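Side-chain contacts in L-amino acid deaminase (Proteus vulgaris, PDB 5I39), which probably catalyses the oxidative deamination of L-amino acids with FAD as its cofactor, working as a membrane-bound flavoenzyme: residues L245-Q248 / N249-V252; W137-E140 / R141-V145; R104-N107 / A108-G111; P333-K336 / E337-L340. All blocks are in the same frame, centred on the assembly; numbering follows the deposited sequence.

In the fold
All four contacts are local, made within a helix or a turn rather than between distant parts of the chain. Interaction 1 is partly buried: it ends helix 243-248 and is the only one that holds a residue of the FAD pocket. Interaction 2, near the end of helix 128-143, and interaction 3, on helix 106-110, lie at the surface; their nearest atoms are about 10 Å apart. Charged side chains and a water dominate 137-145, whereas 104-111 rests mainly on backbone bonds. Interaction 4, in the loop between helix 318-331 and strand 340-350, is partly buried and joins a sunken aromatic ring to a hydrated turn. Apolar side-chain contacts are most developed in interaction 1.

Interaction 1 (L245-Q248 / N249-V252); sequences LFMQ and NLNV
Val252 N and Asn251 N turn back to Met247 O (3.0 Å) and Gln248 O (2.9 Å), the two bonds of a Schellman motif that ends the helix, with Asn251 as its C-prime residue at a phi of 60°. Met247 O also takes Leu250 N, at 2.9 Å. The two amides meet this oxygen from opposite faces of the carbonyl plane, and neither lies on a lone pair. One turn earlier, Asn249 N bonds to Leu245 O at 3.3 Å, while a water donates to Leu245 O and, more weakly, to Asn249 OD1.

Three apolar side-chain contacts accompany these bonds. Met247, modelled as selenomethionine, has CG beside its backbone N (chi1 -65°) and bends twice more, which carries the CE methyl to 3.7 Å from Val252 CB and nearly equally close to both valine methyls. These two side chains run side by side and point the same way. Leu250 touches two helix residues with a single methyl: CD1 is 3.9 Å from Phe246 CE2 and 4.0 Å from Met247 CE.

Phe246 also touches the FAD and Ala210 of strand 210-216, where Leu250 meets Leu213. Met247 packs on Val237 of strand 235-237 and on Leu367 and Ile369 of strand 367-371, so this helix end is seated against two neighbouring strands of the six-stranded sheet of the Rossmann-like, FAD-binding part of the chain.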
loop_
_atom_site.group_PDB
_atom_site.type_symbol
_atom_site.label_atom_id
_atom_site.label_comp_id
_atom_site.label_asym_id
_atom_site.label_seq_id
_atom_site.Cartn_x
_atom_site.Cartn_y
_atom_site.Cartn_z
ATOM N N LEU A 245 19.412 0.834 0.389
ATOM C CA LEU A 245 20.611 0.039 0.115
ATOM C C LEU A 245 21.020 0.142 -1.357
ATOM O O LEU A 245 22.189 0.381 -1.671
ATOM C CB LEU A 245 20.371 -1.422 0.496
ATOM C CG LEU A 245 21.584 -2.349 0.490
ATOM C CD1 LEU A 245 22.487 -2.045 1.666
ATOM C CD2 LEU A 245 21.153 -3.798 0.555
ATOM N N PHE A 246 20.051 -0.020 -2.255
ATOM C CA PHE A 246 20.318 0.057 -3.690
ATOM C C PHE A 246 20.919 1.413 -4.074
ATOM O O PHE A 246 21.921 1.481 -4.794
ATOM C CB PHE A 246 19.041 -0.204 -4.495
ATOM C CG PHE A 246 19.273 -0.283 -5.978
ATOM C CD1 PHE A 246 19.648 -1.483 -6.577
ATOM C CD2 PHE A 246 19.137 0.847 -6.779
ATOM C CE1 PHE A 246 19.873 -1.553 -7.945
ATOM C CE2 PHE A 246 19.359 0.782 -8.145
ATOM C CZ PHE A 246 19.727 -0.419 -8.730
HETATM N N MSE A 247 20.318 2.487 -3.574
HETATM C CA MSE A 247 20.813 3.835 -3.869
HETATM C C MSE A 247 22.153 4.123 -3.228
HETATM O O MSE A 247 22.967 4.842 -3.821
HETATM C CB MSE A 247 19.784 4.889 -3.475
HETATM C CG MSE A 247 18.485 4.824 -4.289
HETATM SE SE MSE A 247 18.718 4.826 -6.246
HETATM C CE MSE A 247 19.851 6.423 -6.431
ATOM N N GLN A 248 22.415 3.575 -2.039
ATOM C CA GLN A 248 23.719 3.743 -1.380
ATOM C C GLN A 248 24.867 3.226 -2.247
ATOM O O GLN A 248 25.955 3.810 -2.269
ATOM C CB GLN A 248 23.745 3.060 -0.004
ATOM C CG GLN A 248 23.406 4.000 1.138
ATOM C CD GLN A 248 23.124 3.282 2.439
ATOM O OE1 GLN A 248 22.769 2.107 2.448
ATOM N NE2 GLN A 248 23.272 3.993 3.551
ATOM N N ASN A 249 24.627 2.133 -2.970
ATOM C CA ASN A 249 25.638 1.598 -3.898
ATOM C C ASN A 249 25.898 2.500 -5.111
ATOM O O ASN A 249 26.913 2.353 -5.780
ATOM C CB ASN A 249 25.269 0.185 -4.355
ATOM C CG ASN A 249 25.341 -0.831 -3.229
ATOM O OD1 ASN A 249 26.152 -0.705 -2.316
ATOM N ND2 ASN A 249 24.501 -1.848 -3.296
ATOM N N LEU A 250 24.967 3.414 -5.385
ATOM C CA LEU A 250 25.140 4.496 -6.360
ATOM C C LEU A 250 25.568 5.833 -5.716
ATOM O O LEU A 250 25.541 6.877 -6.372
ATOM C CB LEU A 250 23.830 4.671 -7.135
ATOM C CG LEU A 250 23.345 3.457 -7.933
ATOM C CD1 LEU A 250 21.956 3.720 -8.479
ATOM C CD2 LEU A 250 24.290 3.106 -9.070
ATOM N N ASN A 251 25.987 5.787 -4.451
ATOM C CA ASN A 251 26.426 6.963 -3.681
ATOM C C ASN A 251 25.356 8.052 -3.526
ATOM O O ASN A 251 25.654 9.247 -3.582
ATOM C CB ASN A 251 27.732 7.536 -4.261
ATOM C CG ASN A 251 28.840 6.497 -4.336
ATOM O OD1 ASN A 251 29.036 5.720 -3.401
ATOM N ND2 ASN A 251 29.577 6.483 -5.444
ATOM N N VAL A 252 24.112 7.620 -3.322
ATOM C CA VAL A 252 22.989 8.519 -3.056
ATOM C C VAL A 252 22.320 8.072 -1.763
ATOM O O VAL A 252 21.929 6.909 -1.635
ATOM C CB VAL A 252 21.964 8.501 -4.212
ATOM C CG1 VAL A 252 20.739 9.360 -3.897
ATOM C CG2 VAL A 252 22.614 8.967 -5.507
HETATM O O HOH W 1 24.568 -0.333 -0.091
#

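Interaction 2 (W137-E140 / R141-V145); sequences WIDE and RSKNV
Asp139 O is gripped twice, by the Ser142 hydroxyl OG at 2.8 Å and by Lys143 N at 3.1 Å. The amide bond is the ordinary helical one; OG adds to it because chi1 of 81° sets it between the backbone N and the carbonyl carbon, facing the preceding turn.

Lys143 reaches back one turn with a chain bent at chi3, and its NZ forms a salt bridge with Glu140 OE2 at 2.9 Å. The ammonium stands above the carboxylate plane, 43° out of it. On the way, the methylenes CG and CD pass 3.7 Å from Asp139 OD1 in the Asp139 conformer described here. The charges of that pair stay apart, OD2 to NZ being 4.5 Å, but a water spans them, donating to OD2 and accepting from NZ. Both acids would therefore probably steady the lysine's positive charge.

Arg141 NH1 reaches forward to Val145 O, beyond the helix, at 2.9 Å. Arg141 NH2 makes a salt bridge with Asp90, and its guanidinium makes a cation-pi contact with Phe93 of helix 90-103. Trp137 also packs on Phe93, with NE1 bonded to Met88 O, while Ile138 lies on Thr153 and Ile155 of strand 153-156, so helix 128-143 touches both a helix and a strand.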
loop_
_atom_site.group_PDB
_atom_site.type_symbol
_atom_site.label_atom_id
_atom_site.label_comp_id
_atom_site.label_asym_id
_atom_site.label_seq_id
_atom_site.Cartn_x
_atom_site.Cartn_y
_atom_site.Cartn_z
ATOM N N TRP A 137 -9.624 18.587 11.839
ATOM C CA TRP A 137 -9.108 17.993 10.609
ATOM C C TRP A 137 -10.205 17.880 9.539
ATOM O O TRP A 137 -9.997 18.270 8.389
ATOM C CB TRP A 137 -8.459 16.630 10.910
ATOM C CG TRP A 137 -7.814 16.022 9.715
ATOM C CD1 TRP A 137 -6.539 16.226 9.277
ATOM C CD2 TRP A 137 -8.427 15.137 8.777
ATOM N NE1 TRP A 137 -6.317 15.517 8.122
ATOM C CE2 TRP A 137 -7.460 14.839 7.792
ATOM C CE3 TRP A 137 -9.694 14.550 8.681
ATOM C CZ2 TRP A 137 -7.726 13.988 6.717
ATOM C CZ3 TRP A 137 -9.959 13.704 7.609
ATOM C CH2 TRP A 137 -8.978 13.436 6.641
ATOM N N ILE A 138 -11.376 17.386 9.929
ATOM C CA ILE A 138 -12.497 17.253 8.989
ATOM C C ILE A 138 -13.002 18.629 8.533
ATOM O O ILE A 138 -13.221 18.849 7.342
ATOM C CB ILE A 138 -13.662 16.431 9.576
ATOM C CG1 ILE A 138 -13.206 15.002 9.919
ATOM C CG2 ILE A 138 -14.810 16.350 8.572
ATOM C CD1 ILE A 138 -14.200 14.196 10.729
ATOM N N ASP A 139 -13.195 19.539 9.486
ATOM C CA ASP A 139 -13.648 20.899 9.174
ATOM C C ASP A 139 -12.705 21.554 8.169
ATOM O O ASP A 139 -13.142 22.020 7.110
ATOM C CB ASP A 139 -13.750 21.756 10.441
ATOM C CG ASP A 139 -14.335 23.146 10.175
ATOM O OD1 ASP A 139 -14.826 23.407 9.056
ATOM O OD2 ASP A 139 -14.302 23.986 11.094
ATOM N N GLU A 140 -11.416 21.573 8.487
ATOM C CA GLU A 140 -10.437 22.204 7.601
ATOM C C GLU A 140 -10.441 21.598 6.199
ATOM O O GLU A 140 -10.405 22.327 5.208
ATOM C CB GLU A 140 -9.035 22.147 8.216
ATOM C CG GLU A 140 -8.853 23.077 9.409
ATOM C CD GLU A 140 -9.064 24.541 9.058
ATOM O OE1 GLU A 140 -8.571 24.989 8.005
ATOM O OE2 GLU A 140 -9.742 25.244 9.831
ATOM N N ARG A 141 -10.511 20.274 6.101
ATOM C CA ARG A 141 -10.541 19.643 4.782
ATOM C C ARG A 141 -11.835 19.973 4.023
ATOM O O ARG A 141 -11.793 20.271 2.830
ATOM C CB ARG A 141 -10.319 18.131 4.881
ATOM C CG ARG A 141 -10.229 17.409 3.540
ATOM C CD ARG A 141 -9.259 18.042 2.545
ATOM N NE ARG A 141 -7.876 18.064 3.022
ATOM C CZ ARG A 141 -6.841 18.534 2.323
ATOM N NH1 ARG A 141 -7.006 19.018 1.091
ATOM N NH2 ARG A 141 -5.624 18.511 2.857
ATOM N N SER A 142 -12.969 19.978 4.723
ATOM C CA SER A 142 -14.253 20.318 4.097
ATOM C C SER A 142 -14.274 21.729 3.501
ATOM O O SER A 142 -14.928 21.965 2.494
ATOM C CB SER A 142 -15.418 20.150 5.089
ATOM O OG SER A 142 -15.557 21.254 5.972
ATOM N N LYS A 143 -13.554 22.662 4.120
ATOM C CA LYS A 143 -13.518 24.042 3.623
ATOM C C LYS A 143 -12.693 24.195 2.343
ATOM O O LYS A 143 -12.878 25.156 1.603
ATOM C CB LYS A 143 -12.995 24.984 4.703
ATOM C CG LYS A 143 -13.933 25.087 5.889
ATOM C CD LYS A 143 -13.485 26.133 6.893
ATOM C CE LYS A 143 -12.237 25.719 7.655
ATOM N NZ LYS A 143 -11.837 26.792 8.602
ATOM N N ASN A 144 -11.787 23.253 2.087
ATOM C CA ASN A 144 -10.953 23.279 0.890
ATOM C C ASN A 144 -10.493 21.861 0.564
ATOM O O ASN A 144 -9.385 21.457 0.909
ATOM C CB ASN A 144 -9.762 24.230 1.105
ATOM C CG ASN A 144 -8.916 24.418 -0.145
ATOM O OD1 ASN A 144 -9.291 23.995 -1.239
ATOM N ND2 ASN A 144 -7.766 25.066 0.016
ATOM N N VAL A 145 -11.355 21.096 -0.098
ATOM C CA VAL A 145 -11.061 19.678 -0.348
ATOM C C VAL A 145 -9.843 19.535 -1.265
ATOM O O VAL A 145 -8.983 18.680 -1.032
ATOM C CB VAL A 145 -12.282 18.911 -0.904
ATOM C CG1 VAL A 145 -11.917 17.472 -1.253
ATOM C CG2 VAL A 145 -13.412 18.913 0.119
HETATM O O HOH W 2 -13.986 26.700 10.163
#

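Interaction 3 (R104-N107 / A108-G111); sequences REMN and AKVG
Val110 and Met106 meet through their torsions: with chi1 of Val110 at -178°, CG2 comes to stand beside the backbone N, 3.5 Å from Met106 O and 4.4 Å from Met106 CG. Met106, a selenomethionine, curls at chi2 and chi3 (both 71°), and its SE comes within 4.4 Å of Lys109 CD. The lysine chain is fully extended. Its CB sits 3.5 Å from both Glu105 O and Met106 O, while its NZ runs on to a salt bridge with Glu58.

The backbone bonds set the frame. Lys109 N bonds to Glu105 O at 3.0 Å, Val110 N to Met106 O, and Gly111 N to Asn107 O at 2.7 Å. One residue before the first of these there is no direct bond between Ala108 N and Arg104 O; a water bridges the two instead, donating to Arg104 O and accepting from Ala108 N.

Asn107 turns its amide outward from the helix to Thr114 OG1, with a weak bond to Tyr116 O, which ties the helix to the chain leading into strand 117-123. Met106 and Val110 face helix 189-199, touching Met193 and Val192. Gly111, first to leave the helical conformation and with a phi of 75°, gives the glycine termination common at the C-terminal ends of helices.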
loop_
_atom_site.group_PDB
_atom_site.type_symbol
_atom_site.label_atom_id
_atom_site.label_comp_id
_atom_site.label_asym_id
_atom_site.label_seq_id
_atom_site.Cartn_x
_atom_site.Cartn_y
_atom_site.Cartn_z
ATOM N N ARG A 104 -11.378 2.624 -6.532
ATOM C CA ARG A 104 -12.793 2.422 -6.872
ATOM C C ARG A 104 -13.038 2.110 -8.354
ATOM O O ARG A 104 -14.089 1.589 -8.703
ATOM C CB ARG A 104 -13.638 3.623 -6.441
ATOM C CG ARG A 104 -13.806 3.733 -4.937
ATOM C CD ARG A 104 -14.836 4.771 -4.552
ATOM N NE ARG A 104 -14.398 6.159 -4.729
ATOM C CZ ARG A 104 -13.780 6.905 -3.813
ATOM N NH1 ARG A 104 -13.425 6.398 -2.638
ATOM N NH2 ARG A 104 -13.499 8.172 -4.088
ATOM N N GLU A 105 -12.084 2.456 -9.213
ATOM C CA GLU A 105 -12.114 2.099 -10.631
ATOM C C GLU A 105 -11.421 0.773 -10.953
ATOM O O GLU A 105 -11.472 0.323 -12.098
ATOM C CB GLU A 105 -11.417 3.198 -11.443
ATOM C CG GLU A 105 -12.038 4.583 -11.305
ATOM C CD GLU A 105 -11.189 5.710 -11.872
ATOM O OE1 GLU A 105 -9.979 5.528 -12.086
ATOM O OE2 GLU A 105 -11.744 6.802 -12.081
HETATM N N MSE A 106 -10.758 0.146 -9.982
HETATM C CA MSE A 106 -9.768 -0.894 -10.297
HETATM C C MSE A 106 -10.368 -2.196 -10.764
HETATM O O MSE A 106 -9.855 -2.792 -11.708
HETATM C CB MSE A 106 -8.834 -1.151 -9.117
HETATM C CG MSE A 106 -7.527 -1.824 -9.544
HETATM SE SE MSE A 106 -6.348 -0.623 -10.557
HETATM C CE MSE A 106 -5.838 0.533 -9.046
ATOM N N ASN A 107 -11.433 -2.673 -10.126
ATOM C CA ASN A 107 -12.056 -3.914 -10.596
ATOM C C ASN A 107 -12.579 -3.772 -12.024
ATOM O O ASN A 107 -12.462 -4.703 -12.827
ATOM C CB ASN A 107 -13.180 -4.368 -9.670
ATOM C CG ASN A 107 -12.683 -4.806 -8.305
ATOM O OD1 ASN A 107 -11.496 -5.053 -8.102
ATOM N ND2 ASN A 107 -13.606 -4.923 -7.361
ATOM N N ALA A 108 -13.123 -2.601 -12.346
ATOM C CA ALA A 108 -13.562 -2.325 -13.711
ATOM C C ALA A 108 -12.398 -2.204 -14.695
ATOM O O ALA A 108 -12.553 -2.541 -15.866
ATOM C CB ALA A 108 -14.421 -1.073 -13.747
ATOM N N LYS A 109 -11.251 -1.719 -14.224
ATOM C CA LYS A 109 -10.059 -1.603 -15.068
ATOM C C LYS A 109 -9.449 -2.966 -15.400
ATOM O O LYS A 109 -9.015 -3.200 -16.518
ATOM C CB LYS A 109 -9.008 -0.707 -14.410
ATOM C CG LYS A 109 -7.774 -0.511 -15.273
ATOM C CD LYS A 109 -6.862 0.576 -14.751
ATOM C CE LYS A 109 -5.689 0.743 -15.696
ATOM N NZ LYS A 109 -4.872 1.926 -15.331
ATOM N N VAL A 110 -9.392 -3.854 -14.416
ATOM C CA VAL A 110 -8.811 -5.179 -14.638
ATOM C C VAL A 110 -9.861 -6.148 -15.201
ATOM O O VAL A 110 -9.533 -7.041 -15.979
ATOM C CB VAL A 110 -8.172 -5.732 -13.345
ATOM C CG1 VAL A 110 -7.519 -7.085 -13.589
ATOM C CG2 VAL A 110 -7.136 -4.753 -12.806
ATOM N N GLY A 111 -11.114 -5.979 -14.795
ATOM C CA GLY A 111 -12.174 -6.933 -15.120
ATOM C C GLY A 111 -12.090 -8.219 -14.312
ATOM O O GLY A 111 -12.767 -9.197 -14.627
HETATM O O HOH W 3 -14.270 -0.933 -10.245
#

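Interaction 4 (P333-K336 / E337-L340); sequences PAFK and ESKL
Ser338 leaves the backbone with CB close to Phe335 O, at 3.3 Å, and ends with OG at the edge of the Phe335 ring, in its plane and 3.8 Å from CD1. Ser338 OG also lies 3.4 Å from Phe335 O and 4.0 Å from Phe335 CB; with chi1 at -67° it stands beside its own backbone N. Its polar partner is the Ser267 carbonyl, to which it is hydrogen-bonded, and the ring edge is only a neighbour.

The contact belongs to a type I beta turn from Phe335 to Ser338. Ser338 N closes it on Phe335 O at 3.0 Å, with an N-H...O angle of 159°. Overlapping it, Lys336 N bonds to Pro333 O, the bond of a 3-10 turn. Two waters bridge the turn's peptide groups: one donates to Ala334 O and accepts from Glu337 N, 2.7 Å from each, and the other donates to both Lys336 O and Ser338 O. Ala334 O has a second partner in Ser269 OG.

On the turn's corner Glu337 bends back at chi2 until OE2 lies 3.6 Å from Lys336 CG. It meets a methylene rather than the ammonium, as NZ is 6.5 Å from OE2.

The Phe335 ring is buried, edge-to-face with Tyr293 and Phe285. The chemistry is thus divided between a buried aromatic anchor with a bonded hydroxyl beside it and water-bridged peptide groups, and the attraction between Lys336 and Glu337 probably adds little.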
loop_
_atom_site.group_PDB
_atom_site.type_symbol
_atom_site.label_atom_id
_atom_site.label_comp_id
_atom_site.label_asym_id
_atom_site.label_seq_id
_atom_site.Cartn_x
_atom_site.Cartn_y
_atom_site.Cartn_z
ATOM N N PRO A 333 -18.074 -10.245 21.082
ATOM C CA PRO A 333 -18.268 -11.691 21.278
ATOM C C PRO A 333 -18.658 -12.473 20.022
ATOM O O PRO A 333 -18.517 -13.693 20.005
ATOM C CB PRO A 333 -19.377 -11.756 22.334
ATOM C CG PRO A 333 -19.245 -10.480 23.091
ATOM C CD PRO A 333 -18.855 -9.463 22.062
ATOM N N ALA A 334 -19.108 -11.779 18.974
ATOM C CA ALA A 334 -19.260 -12.386 17.646
ATOM C C ALA A 334 -18.014 -13.139 17.158
ATOM O O ALA A 334 -18.141 -14.079 16.384
ATOM C CB ALA A 334 -19.651 -11.328 16.626
ATOM N N PHE A 335 -16.823 -12.720 17.601
ATOM C CA PHE A 335 -15.564 -13.382 17.230
ATOM C C PHE A 335 -15.122 -14.504 18.181
ATOM O O PHE A 335 -14.067 -15.097 17.963
ATOM C CB PHE A 335 -14.430 -12.351 17.134
ATOM C CG PHE A 335 -14.656 -11.287 16.095
ATOM C CD1 PHE A 335 -14.727 -11.615 14.745
ATOM C CD2 PHE A 335 -14.778 -9.952 16.463
ATOM C CE1 PHE A 335 -14.924 -10.632 13.784
ATOM C CE2 PHE A 335 -14.975 -8.964 15.508
ATOM C CZ PHE A 335 -15.047 -9.305 14.167
ATOM N N LYS A 336 -15.911 -14.812 19.212
ATOM C CA LYS A 336 -15.509 -15.784 20.244
ATOM C C LYS A 336 -15.066 -17.141 19.682
ATOM O O LYS A 336 -14.094 -17.719 20.170
ATOM C CB LYS A 336 -16.639 -15.979 21.266
ATOM C CG LYS A 336 -16.327 -16.925 22.423
ATOM C CD LYS A 336 -15.144 -16.459 23.251
ATOM C CE LYS A 336 -14.934 -17.349 24.460
ATOM N NZ LYS A 336 -13.934 -16.771 25.375
ATOM N N GLU A 337 -15.775 -17.635 18.668
ATOM C CA GLU A 337 -15.472 -18.936 18.051
ATOM C C GLU A 337 -14.603 -18.846 16.788
ATOM O O GLU A 337 -14.378 -19.860 16.126
ATOM C CB GLU A 337 -16.774 -19.686 17.720
ATOM C CG GLU A 337 -17.774 -19.792 18.870
ATOM C CD GLU A 337 -17.204 -20.458 20.112
ATOM O OE1 GLU A 337 -16.348 -21.360 19.980
ATOM O OE2 GLU A 337 -17.621 -20.081 21.229
ATOM N N SER A 338 -14.107 -17.651 16.459
ATOM C CA SER A 338 -13.267 -17.465 15.273
ATOM C C SER A 338 -11.913 -18.140 15.453
ATOM O O SER A 338 -11.320 -18.089 16.531
ATOM C CB SER A 338 -13.059 -15.982 14.970
ATOM O OG SER A 338 -14.273 -15.376 14.566
ATOM N N LYS A 339 -11.444 -18.782 14.390
ATOM C CA LYS A 339 -10.158 -19.469 14.392
ATOM C C LYS A 339 -9.073 -18.549 13.857
ATOM O O LYS A 339 -9.324 -17.755 12.946
ATOM C CB LYS A 339 -10.236 -20.731 13.533
ATOM C CG LYS A 339 -11.265 -21.741 14.015
ATOM N N LEU A 340 -7.874 -18.656 14.424
ATOM C CA LEU A 340 -6.704 -17.951 13.908
ATOM C C LEU A 340 -6.245 -18.665 12.642
ATOM O O LEU A 340 -5.801 -19.809 12.697
ATOM C CB LEU A 340 -5.577 -17.902 14.946
ATOM C CG LEU A 340 -4.302 -17.135 14.565
ATOM C CD1 LEU A 340 -4.584 -15.665 14.288
ATOM C CD2 LEU A 340 -3.258 -17.278 15.663
HETATM O O HOH W 4 -17.551 -16.672 16.832
HETATM O O HOH W 5 -11.492 -18.649 19.331
#